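Local structure of HP1028 (Helicobacter pylori, 4INN) at residues Ser73-Asp78 and Arg89-Val94; Tyr65-Val70 and Lys166-Asp171; Leu46-Ser51 and Asn115-Lys120; Lys61-Gly66 and Gly93-Ser98. The protein is of unconfirmed function but adopts the lipocalin fold and probably binds or transports a small hydrophobic ligand in its barrel. The protein carries 1 engineered substitution. All coordinates share one frame; numbering follows the deposited sequence.

Interaction 1 of 4, residues Ser73-Asp78 and Arg89-Val94; sequences SKAKKD and RSDKGV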
loop_
_atom_site.group_PDB
_atom_site.type_symbol
_atom_site.label_atom_id
_atom_site.label_comp_id
_atom_site.label_asym_id
_atom_site.label_seq_id
_atom_site.Cartn_x
_atom_site.Cartn_y
_atom_site.Cartn_z
ATOM N N SER A 73 15.979 4.781 -3.913
ATOM C CA SER A 73 16.885 3.969 -3.104
ATOM C C SER A 73 16.576 2.474 -3.196
ATOM O O SER A 73 15.509 2.063 -3.664
ATOM C CB SER A 73 16.928 4.440 -1.653
ATOM O OG SER A 73 15.644 4.519 -1.082
ATOM N N LYS A 74 17.551 1.673 -2.783
ATOM C CA LYS A 74 17.484 0.234 -2.943
ATOM C C LYS A 74 16.534 -0.366 -1.910
ATOM O O LYS A 74 16.438 0.114 -0.778
ATOM C CB LYS A 74 18.884 -0.411 -2.839
ATOM C CG LYS A 74 18.824 -1.880 -2.433
ATOM C CD LYS A 74 19.923 -2.782 -2.983
ATOM C CE LYS A 74 19.558 -4.255 -2.743
ATOM N NZ LYS A 74 20.263 -5.173 -3.674
ATOM N N ALA A 75 15.832 -1.411 -2.339
ATOM C CA ALA A 75 14.992 -2.214 -1.490
ATOM C C ALA A 75 15.809 -2.879 -0.387
ATOM O O ALA A 75 16.879 -3.425 -0.627
ATOM C CB ALA A 75 14.309 -3.283 -2.323
ATOM N N LYS A 76 15.258 -2.882 0.813
ATOM C CA LYS A 76 15.949 -3.407 1.972
ATOM C C LYS A 76 15.173 -4.607 2.505
ATOM O O LYS A 76 14.139 -4.961 1.973
ATOM C CB LYS A 76 16.140 -2.306 3.041
ATOM C CG LYS A 76 15.440 -0.991 2.734
ATOM C CD LYS A 76 15.349 -0.070 3.935
ATOM C CE LYS A 76 14.187 -0.409 4.877
ATOM N NZ LYS A 76 14.006 0.596 5.981
ATOM N N LYS A 77 15.691 -5.238 3.547
ATOM C CA LYS A 77 15.074 -6.434 4.093
ATOM C C LYS A 77 14.089 -6.101 5.196
ATOM O O LYS A 77 14.174 -5.054 5.834
ATOM C CB LYS A 77 16.149 -7.356 4.646
ATOM C CG LYS A 77 17.104 -7.908 3.590
ATOM C CD LYS A 77 17.996 -8.990 4.203
ATOM C CE LYS A 77 18.780 -9.768 3.150
ATOM N NZ LYS A 77 18.997 -11.181 3.569
ATOM N N ASP A 78 13.168 -7.017 5.435
ATOM C CA ASP A 78 12.153 -6.829 6.452
ATOM C C ASP A 78 12.653 -7.208 7.865
ATOM O O ASP A 78 12.173 -8.142 8.493
ATOM C CB ASP A 78 10.926 -7.649 6.081
ATOM C CG ASP A 78 9.717 -7.286 6.914
ATOM O OD1 ASP A 78 9.715 -6.245 7.611
ATOM O OD2 ASP A 78 8.768 -8.060 6.855
ATOM N N ARG A 89 12.821 -11.385 3.530
ATOM C CA ARG A 89 12.108 -10.872 2.365
ATOM C C ARG A 89 12.320 -9.376 2.183
ATOM O O ARG A 89 12.622 -8.664 3.124
ATOM C CB ARG A 89 10.620 -11.131 2.490
ATOM C CG ARG A 89 9.932 -10.159 3.434
ATOM C CD ARG A 89 8.671 -10.727 4.026
ATOM N NE ARG A 89 7.957 -9.693 4.792
ATOM C CZ ARG A 89 6.630 -9.544 4.771
ATOM N NH1 ARG A 89 5.905 -10.353 4.003
ATOM N NH2 ARG A 89 6.023 -8.573 5.459
ATOM N N SER A 90 12.155 -8.925 0.945
ATOM C CA SER A 90 12.323 -7.539 0.561
ATOM C C SER A 90 11.145 -6.707 1.064
ATOM O O SER A 90 10.081 -7.238 1.377
ATOM C CB SER A 90 12.394 -7.460 -0.971
ATOM O OG SER A 90 12.585 -6.143 -1.434
ATOM N N ASP A 91 11.333 -5.402 1.154
ATOM C CA ASP A 91 10.194 -4.520 1.380
ATOM C C ASP A 91 9.519 -4.074 0.076
ATOM O O ASP A 91 8.571 -3.315 0.104
ATOM C CB ASP A 91 10.589 -3.314 2.222
ATOM C CG ASP A 91 11.518 -2.359 1.511
ATOM O OD1 ASP A 91 12.236 -2.753 0.556
ATOM O OD2 ASP A 91 11.556 -1.184 1.956
ATOM N N LYS A 92 9.996 -4.575 -1.055
ATOM C CA LYS A 92 9.462 -4.239 -2.345
ATOM C C LYS A 92 9.012 -5.492 -3.059
ATOM O O LYS A 92 9.674 -6.499 -2.997
ATOM C CB LYS A 92 10.539 -3.511 -3.153
ATOM C CG LYS A 92 10.878 -2.112 -2.596
ATOM C CD LYS A 92 9.630 -1.298 -2.193
ATOM C CE LYS A 92 9.942 0.147 -1.835
ATOM N NZ LYS A 92 10.149 0.353 -0.381
ATOM N N GLY A 93 7.857 -5.434 -3.708
ATOM C CA GLY A 93 7.314 -6.587 -4.444
ATOM C C GLY A 93 6.508 -7.470 -3.525
ATOM O O GLY A 93 6.049 -8.515 -3.922
ATOM N N VAL A 94 6.308 -7.016 -2.296
ATOM C CA VAL A 94 5.666 -7.774 -1.264
ATOM C C VAL A 94 4.414 -7.040 -0.773
ATOM O O VAL A 94 4.412 -5.823 -0.574
ATOM C CB VAL A 94 6.643 -7.991 -0.102
ATOM C CG1 VAL A 94 5.943 -8.532 1.147
ATOM C CG2 VAL A 94 7.759 -8.930 -0.548
#
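Asp78 and Arg89 form the tight end of this contact, their side chains lying side by side and pointing the same way. Arg89 NE gives a salt-bridging hydrogen bond to Asp78 OD2 (2.8 Å), reaching the anti side of the carboxylate, and NH2 adds a weak bond to that oxygen. The two flat groups are turned only 28° from each other, and the methyl CG1 of Val94 packs on one face of the guanidinium. With CG anti to the backbone N (chi1 -168°), the buried Asp78 carboxylate also reaches partners beyond the two segments: Tyr114 OH bonds to OD1 and Asn81 ND2 to OD2. Such a set of donors would probably favour the charged form.

Both segments belong to the long loop that joins strands 61-69 and 95-104 of the lipocalin barrel. Here the loop folds back on itself with a single bridge between Lys77 and Ser90 and no regular strand. Asp78 N donates to Arg89 O (2.9 Å), and Asp91 N to Lys76 O (3.0 Å). The Asp91 side chain returns the grip: its OD1 accepts from Lys76 N at 3.0 Å, met 51° out of the carboxylate plane.

Toward Ala75 the packing thins: its CB methyl touches Ser90 OG at 3.5 Å and Lys92 CG at 3.6 Å. Nearby, Ser90 OG takes Lys92 N in an ST turn. On the solvent side Lys76 and Lys77 turn their CB atoms away from 89-94; the Lys76 chain passes near Asp91, yet its NZ stays 5.0 Å from Asp91 OD2.

Interaction 2 of 4, residues Tyr65-Val70 and Lys166-Asp171; sequences YGISDV and KRFNLD
The backbones of Ile67 and Lys166 come no nearer than 6.7 Å between CA atoms, so strand 61-69 and the segment leading into helix 170-174 meet through side chains rather than as paired strands. This is the C-terminal tail packing against the wall of the lipocalin barrel, at a classic beta bulge where Ile67 and Ser68 both face Phe52.

Tyr65 and Phe168 carry most of it. Their side chains cross obliquely, ring planes 71° apart and centroids 5.5 Å, and the closest carbons are Tyr65 CE1 and Phe168 CD1 at 3.5 Å. The CA-CB bond of Tyr65 points toward the tail, and a chi1 of 72°, with CG between the backbone N and the carbonyl carbon, sets the ring beside Phe168. Leu170 crosses the tyrosine at about a right angle and touches CE2 with its CD2 methyl, at 3.8 Å; Val173, one turn on, joins the same cluster. Beside it, Ile67 lays CG2 against the Lys166 carbonyl oxygen. Lys166 CD in turn lies on one face of the Phe168 ring, near its rim.

Arg167 turns away, and its NH1 forms a salt bridge with Glu54 on the adjoining strand. A water ties the two segments together, accepting from Tyr65 OH at 3.1 Å and donating to Phe168 O at 2.7 Å.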
loop_
_atom_site.group_PDB
_atom_site.type_symbol
_atom_site.label_atom_id
_atom_site.label_comp_id
_atom_site.label_asym_id
_atom_site.label_seq_id
_atom_site.Cartn_x
_atom_site.Cartn_y
_atom_site.Cartn_z
ATOM N N TYR A 65 1.142 -3.610 -2.781
ATOM C CA TYR A 65 2.562 -3.935 -2.558
ATOM C C TYR A 65 3.415 -2.709 -2.901
ATOM O O TYR A 65 2.931 -1.787 -3.541
ATOM C CB TYR A 65 2.995 -5.154 -3.389
ATOM C CG TYR A 65 3.117 -4.865 -4.876
ATOM C CD1 TYR A 65 4.291 -4.361 -5.406
ATOM C CD2 TYR A 65 2.062 -5.094 -5.736
ATOM C CE1 TYR A 65 4.414 -4.093 -6.750
ATOM C CE2 TYR A 65 2.179 -4.810 -7.098
ATOM C CZ TYR A 65 3.350 -4.293 -7.592
ATOM O OH TYR A 65 3.459 -3.996 -8.924
ATOM N N GLY A 66 4.665 -2.672 -2.451
ATOM C CA GLY A 66 5.516 -1.492 -2.653
ATOM C C GLY A 66 6.389 -1.670 -3.882
ATOM O O GLY A 66 6.870 -2.752 -4.139
ATOM N N ILE A 67 6.591 -0.611 -4.648
ATOM C CA ILE A 67 7.382 -0.697 -5.855
ATOM C C ILE A 67 8.796 -0.193 -5.567
ATOM O O ILE A 67 9.757 -0.935 -5.687
ATOM C CB ILE A 67 6.699 0.098 -6.987
ATOM C CG1 ILE A 67 5.451 -0.651 -7.449
ATOM C CG2 ILE A 67 7.660 0.362 -8.149
ATOM C CD1 ILE A 67 4.582 0.175 -8.347
ATOM N N SER A 68 8.901 1.070 -5.167
ATOM C CA SER A 68 10.175 1.679 -4.765
ATOM C C SER A 68 9.900 2.966 -4.000
ATOM O O SER A 68 8.780 3.484 -4.002
ATOM C CB SER A 68 11.064 1.991 -5.973
ATOM O OG SER A 68 10.379 2.827 -6.913
ATOM N N ASP A 69 10.935 3.479 -3.356
ATOM C CA ASP A 69 10.881 4.764 -2.712
ATOM C C ASP A 69 11.053 5.816 -3.761
ATOM O O ASP A 69 11.692 5.609 -4.777
ATOM C CB ASP A 69 11.996 4.906 -1.665
ATOM C CG ASP A 69 11.809 3.963 -0.459
ATOM O OD1 ASP A 69 12.835 3.639 0.188
ATOM O OD2 ASP A 69 10.661 3.536 -0.164
ATOM N N VAL A 70 10.487 6.972 -3.479
ATOM C CA VAL A 70 10.522 8.089 -4.394
ATOM C C VAL A 70 11.933 8.477 -4.791
ATOM O O VAL A 70 12.173 8.853 -5.930
ATOM C CB VAL A 70 9.833 9.299 -3.760
ATOM C CG1 VAL A 70 10.065 10.548 -4.573
ATOM C CG2 VAL A 70 8.348 9.025 -3.656
ATOM N N LYS A 166 8.704 0.059 -12.204
ATOM C CA LYS A 166 8.511 -1.350 -12.463
ATOM C C LYS A 166 7.201 -1.893 -11.880
ATOM O O LYS A 166 6.973 -1.849 -10.666
ATOM C CB LYS A 166 9.645 -2.113 -11.836
ATOM C CG LYS A 166 9.686 -3.566 -12.260
ATOM C CD LYS A 166 10.011 -4.468 -11.113
ATOM C CE LYS A 166 11.206 -5.313 -11.403
ATOM N NZ LYS A 166 10.850 -6.722 -11.579
ATOM N N ARG A 167 6.354 -2.413 -12.759
ATOM C CA ARG A 167 5.150 -3.137 -12.376
ATOM C C ARG A 167 5.494 -4.639 -12.292
ATOM O O ARG A 167 5.790 -5.287 -13.287
ATOM C CB ARG A 167 3.997 -2.855 -13.358
ATOM C CG ARG A 167 3.354 -1.464 -13.214
ATOM C CD ARG A 167 1.840 -1.546 -13.049
ATOM N NE ARG A 167 1.188 -1.801 -14.331
ATOM C CZ ARG A 167 0.046 -2.485 -14.508
ATOM N NH1 ARG A 167 -0.610 -3.004 -13.473
ATOM N NH2 ARG A 167 -0.444 -2.657 -15.747
ATOM N N PHE A 168 5.446 -5.157 -11.065
ATOM C CA PHE A 168 5.813 -6.535 -10.723
ATOM C C PHE A 168 4.726 -7.468 -11.180
ATOM O O PHE A 168 3.566 -7.108 -11.159
ATOM C CB PHE A 168 5.975 -6.677 -9.190
ATOM C CG PHE A 168 7.204 -6.015 -8.633
ATOM C CD1 PHE A 168 7.331 -4.651 -8.619
ATOM C CD2 PHE A 168 8.235 -6.776 -8.083
ATOM C CE1 PHE A 168 8.483 -4.046 -8.077
ATOM C CE2 PHE A 168 9.383 -6.190 -7.556
ATOM C CZ PHE A 168 9.516 -4.824 -7.555
ATOM N N ASN A 169 5.060 -8.691 -11.552
ATOM C CA ASN A 169 3.957 -9.581 -11.891
ATOM C C ASN A 169 3.229 -10.049 -10.632
ATOM O O ASN A 169 3.815 -10.213 -9.537
ATOM C CB ASN A 169 4.344 -10.724 -12.844
ATOM C CG ASN A 169 4.574 -12.008 -12.145
ATOM O OD1 ASN A 169 5.267 -12.029 -11.156
ATOM N ND2 ASN A 169 4.061 -13.084 -12.680
ATOM N N LEU A 170 1.935 -10.227 -10.811
ATOM C CA LEU A 170 1.006 -10.247 -9.706
ATOM C C LEU A 170 0.768 -11.605 -9.164
ATOM O O LEU A 170 0.443 -11.725 -8.005
ATOM C CB LEU A 170 -0.310 -9.612 -10.117
ATOM C CG LEU A 170 -0.164 -8.104 -10.345
ATOM C CD1 LEU A 170 -1.487 -7.564 -10.850
ATOM C CD2 LEU A 170 0.274 -7.359 -9.095
ATOM N N ASP A 171 0.949 -12.640 -9.973
ATOM C CA ASP A 171 0.912 -14.015 -9.460
ATOM C C ASP A 171 2.029 -14.209 -8.440
ATOM O O ASP A 171 1.832 -14.777 -7.387
ATOM C CB ASP A 171 1.042 -15.033 -10.601
ATOM C CG ASP A 171 -0.243 -15.158 -11.443
ATOM O OD1 ASP A 171 -1.177 -14.289 -11.363
ATOM O OD2 ASP A 171 -0.314 -16.158 -12.201
HETATM O O HOH W 1 2.020 -4.905 -11.487
#

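Interaction 3 of 4, residues Leu46-Ser51 and Asn115-Lys120; sequences LYMKSS and NFYDGK
Met48, a selenomethionine in the model, sits over one face of the Tyr117 ring. Its CA stands 3.9 Å from the ring centroid and only 6° off the normal, a CH-pi contact over the middle of the ring, while CG reaches CG of Tyr117 at 3.8 Å. The Tyr117 side chain, with CG anti to its carbonyl carbon (chi1 -61°), runs along the backbone of Met48 and Lys49, and its OH ends 4.0 Å from Lys49 CB.

Tyr47 slides past Tyr117 in the opposite direction. The two rings do not stack: CE1 of Tyr47 meets CB of Tyr117 at 4.0 Å, and the carbonyl oxygen of Tyr47 approaches CE1 of the Tyr117 ring obliquely. The bend at the end of Met48 brings its CE methyl to Asn115 OD1 (3.6 Å), an oxygen that also lies in plane at the edge of the Tyr117 ring.

Hydrogen bonds within 115-120 close the turn that carries Tyr117. Asn115 O accepts from both Asp118 N and Gly119 N, and Asp118 OD2 takes Lys120 N in an Asx turn, while Asp118 OD1 pairs with Tyr122 OH.

A loop between two barrel strands thus rests on the turn joining strands 107-115 and 120-128. Met48 and Tyr122 both belong to the pocket holding a bound polyethylene glycol fragment, probably picked up from the crystallisation liquor, and the arrangement is consistent with the loop-bordered ligand site of a lipocalin.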
loop_
_atom_site.group_PDB
_atom_site.type_symbol
_atom_site.label_atom_id
_atom_site.label_comp_id
_atom_site.label_asym_id
_atom_site.label_seq_id
_atom_site.Cartn_x
_atom_site.Cartn_y
_atom_site.Cartn_z
ATOM N N LEU A 46 7.242 11.254 9.312
ATOM C CA LEU A 46 8.397 10.932 10.164
ATOM C C LEU A 46 9.537 10.251 9.392
ATOM O O LEU A 46 9.958 10.768 8.361
ATOM C CB LEU A 46 7.942 10.150 11.399
ATOM C CG LEU A 46 7.712 10.958 12.695
ATOM C CD1 LEU A 46 7.211 12.372 12.451
ATOM C CD2 LEU A 46 6.770 10.193 13.634
ATOM N N TYR A 47 10.010 9.105 9.879
ATOM C CA TYR A 47 11.089 8.346 9.242
ATOM C C TYR A 47 10.564 7.446 8.117
ATOM O O TYR A 47 11.337 6.689 7.516
ATOM C CB TYR A 47 11.882 7.508 10.284
ATOM C CG TYR A 47 10.981 6.847 11.293
ATOM C CD1 TYR A 47 10.332 5.653 10.990
ATOM C CD2 TYR A 47 10.732 7.444 12.526
ATOM C CE1 TYR A 47 9.468 5.068 11.890
ATOM C CE2 TYR A 47 9.865 6.865 13.429
ATOM C CZ TYR A 47 9.234 5.681 13.098
ATOM O OH TYR A 47 8.376 5.098 13.985
HETATM N N MSE A 48 9.271 7.554 7.806
HETATM C CA MSE A 48 8.660 6.760 6.737
HETATM C C MSE A 48 8.624 7.611 5.509
HETATM O O MSE A 48 7.871 8.582 5.425
HETATM C CB MSE A 48 7.272 6.266 7.136
HETATM C CG MSE A 48 7.296 5.643 8.545
HETATM SE SE MSE A 48 5.496 5.440 9.332
HETATM C CE MSE A 48 4.796 4.665 7.651
ATOM N N LYS A 49 9.442 7.241 4.540
ATOM C CA LYS A 49 9.579 7.980 3.274
ATOM C C LYS A 49 8.451 7.759 2.304
ATOM O O LYS A 49 7.898 6.682 2.192
ATOM C CB LYS A 49 10.857 7.555 2.543
ATOM C CG LYS A 49 12.151 7.924 3.257
ATOM C CD LYS A 49 13.351 7.822 2.319
ATOM C CE LYS A 49 13.806 6.379 2.124
ATOM N NZ LYS A 49 14.985 6.313 1.197
ATOM N N SER A 50 8.152 8.801 1.567
ATOM C CA SER A 50 7.317 8.705 0.384
ATOM C C SER A 50 7.736 7.482 -0.449
ATOM O O SER A 50 8.928 7.256 -0.697
ATOM C CB SER A 50 7.454 9.983 -0.449
ATOM O OG SER A 50 6.364 10.097 -1.346
ATOM N N SER A 51 6.764 6.669 -0.838
ATOM C CA SER A 51 7.046 5.510 -1.689
ATOM C C SER A 51 5.960 5.353 -2.705
ATOM O O SER A 51 4.897 5.949 -2.581
ATOM C CB SER A 51 7.260 4.226 -0.867
ATOM O OG SER A 51 6.052 3.761 -0.294
ATOM N N ASN A 115 3.574 -2.553 8.409
ATOM C CA ASN A 115 4.493 -1.422 8.235
ATOM C C ASN A 115 5.964 -1.796 8.471
ATOM O O ASN A 115 6.366 -2.064 9.591
ATOM C CB ASN A 115 4.097 -0.316 9.186
ATOM C CG ASN A 115 4.976 0.896 9.051
ATOM O OD1 ASN A 115 5.472 1.186 7.978
ATOM N ND2 ASN A 115 5.164 1.616 10.138
ATOM N N PHE A 116 6.757 -1.785 7.406
ATOM C CA PHE A 116 8.149 -2.262 7.413
ATOM C C PHE A 116 9.048 -1.451 8.331
ATOM O O PHE A 116 9.991 -1.991 8.901
ATOM C CB PHE A 116 8.719 -2.221 5.982
ATOM C CG PHE A 116 8.216 -3.323 5.122
ATOM C CD1 PHE A 116 8.923 -4.513 5.013
ATOM C CD2 PHE A 116 7.007 -3.202 4.440
ATOM C CE1 PHE A 116 8.444 -5.549 4.220
ATOM C CE2 PHE A 116 6.523 -4.252 3.652
ATOM C CZ PHE A 116 7.239 -5.427 3.555
ATOM N N TYR A 117 8.737 -0.157 8.480
ATOM C CA TYR A 117 9.504 0.754 9.349
ATOM C C TYR A 117 9.340 0.519 10.840
ATOM O O TYR A 117 10.063 1.116 11.619
ATOM C CB TYR A 117 9.158 2.210 9.057
ATOM C CG TYR A 117 9.477 2.631 7.649
ATOM C CD1 TYR A 117 10.747 3.106 7.310
ATOM C CD2 TYR A 117 8.514 2.548 6.651
ATOM C CE1 TYR A 117 11.053 3.486 6.013
ATOM C CE2 TYR A 117 8.807 2.934 5.350
ATOM C CZ TYR A 117 10.079 3.404 5.037
ATOM O OH TYR A 117 10.365 3.778 3.732
ATOM N N ASP A 118 8.416 -0.336 11.264
ATOM C CA ASP A 118 8.257 -0.594 12.707
ATOM C C ASP A 118 7.787 -1.994 13.087
ATOM O O ASP A 118 7.828 -2.371 14.269
ATOM C CB ASP A 118 7.365 0.492 13.327
ATOM C CG ASP A 118 5.867 0.323 12.999
ATOM O OD1 ASP A 118 5.051 0.867 13.772
ATOM O OD2 ASP A 118 5.485 -0.340 12.004
ATOM N N GLY A 119 7.362 -2.777 12.098
ATOM C CA GLY A 119 7.004 -4.179 12.319
ATOM C C GLY A 119 5.587 -4.410 12.788
ATOM O O GLY A 119 5.196 -5.559 13.095
ATOM N N LYS A 120 4.804 -3.335 12.826
ATOM C CA LYS A 120 3.423 -3.379 13.311
ATOM C C LYS A 120 2.408 -3.384 12.182
ATOM O O LYS A 120 2.670 -2.869 11.094
ATOM C CB LYS A 120 3.144 -2.192 14.233
ATOM C CG LYS A 120 3.783 -2.286 15.610
ATOM C CD LYS A 120 3.676 -0.936 16.298
ATOM C CE LYS A 120 4.351 -0.924 17.665
ATOM N NZ LYS A 120 4.717 0.469 18.059
#

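Interaction 4 of 4, residues Lys61-Gly66 and Gly93-Ser98; sequences KFYAYG and GVVFLS
Phe96 turns its ring edge, not a face, to the neighbouring strand: the carbonyl carbon of Tyr65 and the backbone N of Gly66 both lie in the plane of the ring, with CE2 3.7 Å from Tyr65 C. Its CZ reaches back to the methyl of Ala64. The ring of Tyr63 also has a neighbour at its edge, Val95 CG1, while Ser98 CB approaches CD1 obliquely at 3.5 Å. At the Tyr65 ring, CD1 is approached obliquely by Gly93 CA.

Between the backbones the bonding is irregular. Ala64 and Leu97 form an antiparallel hydrogen-bonded pair, with Ala64 N donating to Leu97 O at 3.0 Å from above the carbonyl plane. Ala64 O is gripped twice, by Phe96 N (3.0 Å) in the carbonyl plane and by Leu97 N (3.3 Å) tilted 21° from it. Two residues thus share one partner, a classic beta bulge. Phe96 has its CG between the backbone N and the carbonyl carbon (chi1 71°), a setting that carries the ring back under strand 61-69 beside Ala64. The CB atoms of Ala64 and Leu97 meet at 3.9 Å, and Leu97 goes on to touch Phe55 of strand 51-58.

Further along, Gly93 N donates to Gly66 O at 2.9 Å, in the carbonyl plane. Gly93 makes this bond with a positive phi (87°), which suits glycine, where the long loop leads into strand 95-104. Val95 meets Val173 of helix 170-174. This is next-neighbour antiparallel strand pairing, bulged at one point, of the kind that builds the closed up-and-down barrel of the lipocalins.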
loop_
_atom_site.group_PDB
_atom_site.type_symbol
_atom_site.label_atom_id
_atom_site.label_comp_id
_atom_site.label_asym_id
_atom_site.label_seq_id
_atom_site.Cartn_x
_atom_site.Cartn_y
_atom_site.Cartn_z
ATOM N N LYS A 61 -11.317 -8.660 -3.290
ATOM C CA LYS A 61 -10.801 -7.707 -2.309
ATOM C C LYS A 61 -9.557 -7.048 -2.869
ATOM O O LYS A 61 -8.935 -7.569 -3.807
ATOM C CB LYS A 61 -10.457 -8.383 -0.983
ATOM C CG LYS A 61 -11.511 -9.304 -0.385
ATOM C CD LYS A 61 -10.963 -9.949 0.877
ATOM C CE LYS A 61 -11.764 -11.156 1.327
ATOM N NZ LYS A 61 -12.911 -10.754 2.183
ATOM N N PHE A 62 -9.183 -5.918 -2.264
ATOM C CA PHE A 62 -8.051 -5.110 -2.731
ATOM C C PHE A 62 -6.849 -5.243 -1.834
ATOM O O PHE A 62 -6.989 -5.405 -0.619
ATOM C CB PHE A 62 -8.490 -3.663 -2.913
ATOM C CG PHE A 62 -9.579 -3.545 -3.930
ATOM C CD1 PHE A 62 -9.272 -3.360 -5.279
ATOM C CD2 PHE A 62 -10.923 -3.778 -3.571
ATOM C CE1 PHE A 62 -10.290 -3.307 -6.212
ATOM C CE2 PHE A 62 -11.929 -3.744 -4.528
ATOM C CZ PHE A 62 -11.616 -3.511 -5.839
ATOM N N TYR A 63 -5.681 -5.211 -2.471
ATOM C CA TYR A 63 -4.415 -5.434 -1.818
ATOM C C TYR A 63 -3.437 -4.376 -2.327
ATOM O O TYR A 63 -3.714 -3.752 -3.327
ATOM C CB TYR A 63 -3.876 -6.819 -2.201
ATOM C CG TYR A 63 -4.735 -7.983 -1.815
ATOM C CD1 TYR A 63 -4.449 -8.732 -0.687
ATOM C CD2 TYR A 63 -5.842 -8.342 -2.587
ATOM C CE1 TYR A 63 -5.241 -9.797 -0.314
ATOM C CE2 TYR A 63 -6.640 -9.403 -2.232
ATOM C CZ TYR A 63 -6.331 -10.122 -1.099
ATOM O OH TYR A 63 -7.134 -11.166 -0.749
ATOM N N ALA A 64 -2.284 -4.211 -1.670
ATOM C CA ALA A 64 -1.215 -3.370 -2.200
ATOM C C ALA A 64 0.190 -3.895 -1.879
ATOM O O ALA A 64 0.403 -4.525 -0.823
ATOM C CB ALA A 64 -1.357 -1.948 -1.676
ATOM N N TYR A 65 1.142 -3.610 -2.781
ATOM C CA TYR A 65 2.562 -3.935 -2.558
ATOM C C TYR A 65 3.415 -2.709 -2.901
ATOM O O TYR A 65 2.931 -1.787 -3.541
ATOM C CB TYR A 65 2.995 -5.154 -3.389
ATOM C CG TYR A 65 3.117 -4.865 -4.876
ATOM C CD1 TYR A 65 4.291 -4.361 -5.406
ATOM C CD2 TYR A 65 2.062 -5.094 -5.736
ATOM C CE1 TYR A 65 4.414 -4.093 -6.750
ATOM C CE2 TYR A 65 2.179 -4.810 -7.098
ATOM C CZ TYR A 65 3.350 -4.293 -7.592
ATOM O OH TYR A 65 3.459 -3.996 -8.924
ATOM N N GLY A 66 4.665 -2.672 -2.451
ATOM C CA GLY A 66 5.516 -1.492 -2.653
ATOM C C GLY A 66 6.389 -1.670 -3.882
ATOM O O GLY A 66 6.870 -2.752 -4.139
ATOM N N GLY A 93 7.857 -5.434 -3.708
ATOM C CA GLY A 93 7.314 -6.587 -4.444
ATOM C C GLY A 93 6.508 -7.470 -3.525
ATOM O O GLY A 93 6.049 -8.515 -3.922
ATOM N N VAL A 94 6.308 -7.016 -2.296
ATOM C CA VAL A 94 5.666 -7.774 -1.264
ATOM C C VAL A 94 4.414 -7.040 -0.773
ATOM O O VAL A 94 4.412 -5.823 -0.574
ATOM C CB VAL A 94 6.643 -7.991 -0.102
ATOM C CG1 VAL A 94 5.943 -8.532 1.147
ATOM C CG2 VAL A 94 7.759 -8.930 -0.548
ATOM N N VAL A 95 3.364 -7.823 -0.550
ATOM C CA VAL A 95 2.098 -7.348 -0.077
ATOM C C VAL A 95 2.186 -6.881 1.346
ATOM O O VAL A 95 2.478 -7.664 2.245
ATOM C CB VAL A 95 1.053 -8.453 -0.139
ATOM C CG1 VAL A 95 -0.201 -8.042 0.609
ATOM C CG2 VAL A 95 0.750 -8.797 -1.587
ATOM N N PHE A 96 1.911 -5.597 1.547
ATOM C CA PHE A 96 1.836 -5.030 2.897
ATOM C C PHE A 96 0.408 -4.673 3.283
ATOM O O PHE A 96 0.136 -4.445 4.465
ATOM C CB PHE A 96 2.749 -3.809 3.027
ATOM C CG PHE A 96 2.268 -2.601 2.284
ATOM C CD1 PHE A 96 1.471 -1.671 2.910
ATOM C CD2 PHE A 96 2.635 -2.400 0.971
ATOM C CE1 PHE A 96 1.008 -0.583 2.243
ATOM C CE2 PHE A 96 2.172 -1.293 0.273
ATOM C CZ PHE A 96 1.344 -0.382 0.915
ATOM N N LEU A 97 -0.500 -4.622 2.306
ATOM C CA LEU A 97 -1.898 -4.277 2.571
ATOM C C LEU A 97 -2.779 -5.345 1.976
ATOM O O LEU A 97 -2.593 -5.735 0.843
ATOM C CB LEU A 97 -2.231 -2.908 1.982
ATOM C CG LEU A 97 -3.658 -2.338 1.974
ATOM C CD1 LEU A 97 -4.451 -2.662 3.220
ATOM C CD2 LEU A 97 -3.583 -0.831 1.882
ATOM N N SER A 98 -3.734 -5.820 2.752
ATOM C CA SER A 98 -4.641 -6.858 2.312
ATOM C C SER A 98 -6.026 -6.669 2.897
ATOM O O SER A 98 -6.202 -5.940 3.871
ATOM C CB SER A 98 -4.095 -8.225 2.721
ATOM O OG SER A 98 -3.319 -8.102 3.886
#

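In the fold
Interactions 2 and 4 use strand 61-69 and interaction 1 the loop after it; the four centres are 9 to 16 Å apart. Interactions 2 and 4 are closest: they share Tyr65 and Gly66, one packing the strand against the C-terminal tail and the other pairing it with strand 95-104. Interaction 1 lies within the loop joining those two strands and runs into interaction 4 at Gly93 and Val94; Lys92 also salt-bridges to Asp69 of 65-70. Interaction 3 brings in two further inter-strand connections, and its Phe116 packs on both Asp91 and Phe96. Chain order begins with 46-51 and ends with 166-171; of the four, interaction 3 holds a residue of the ligand pocket, Met48.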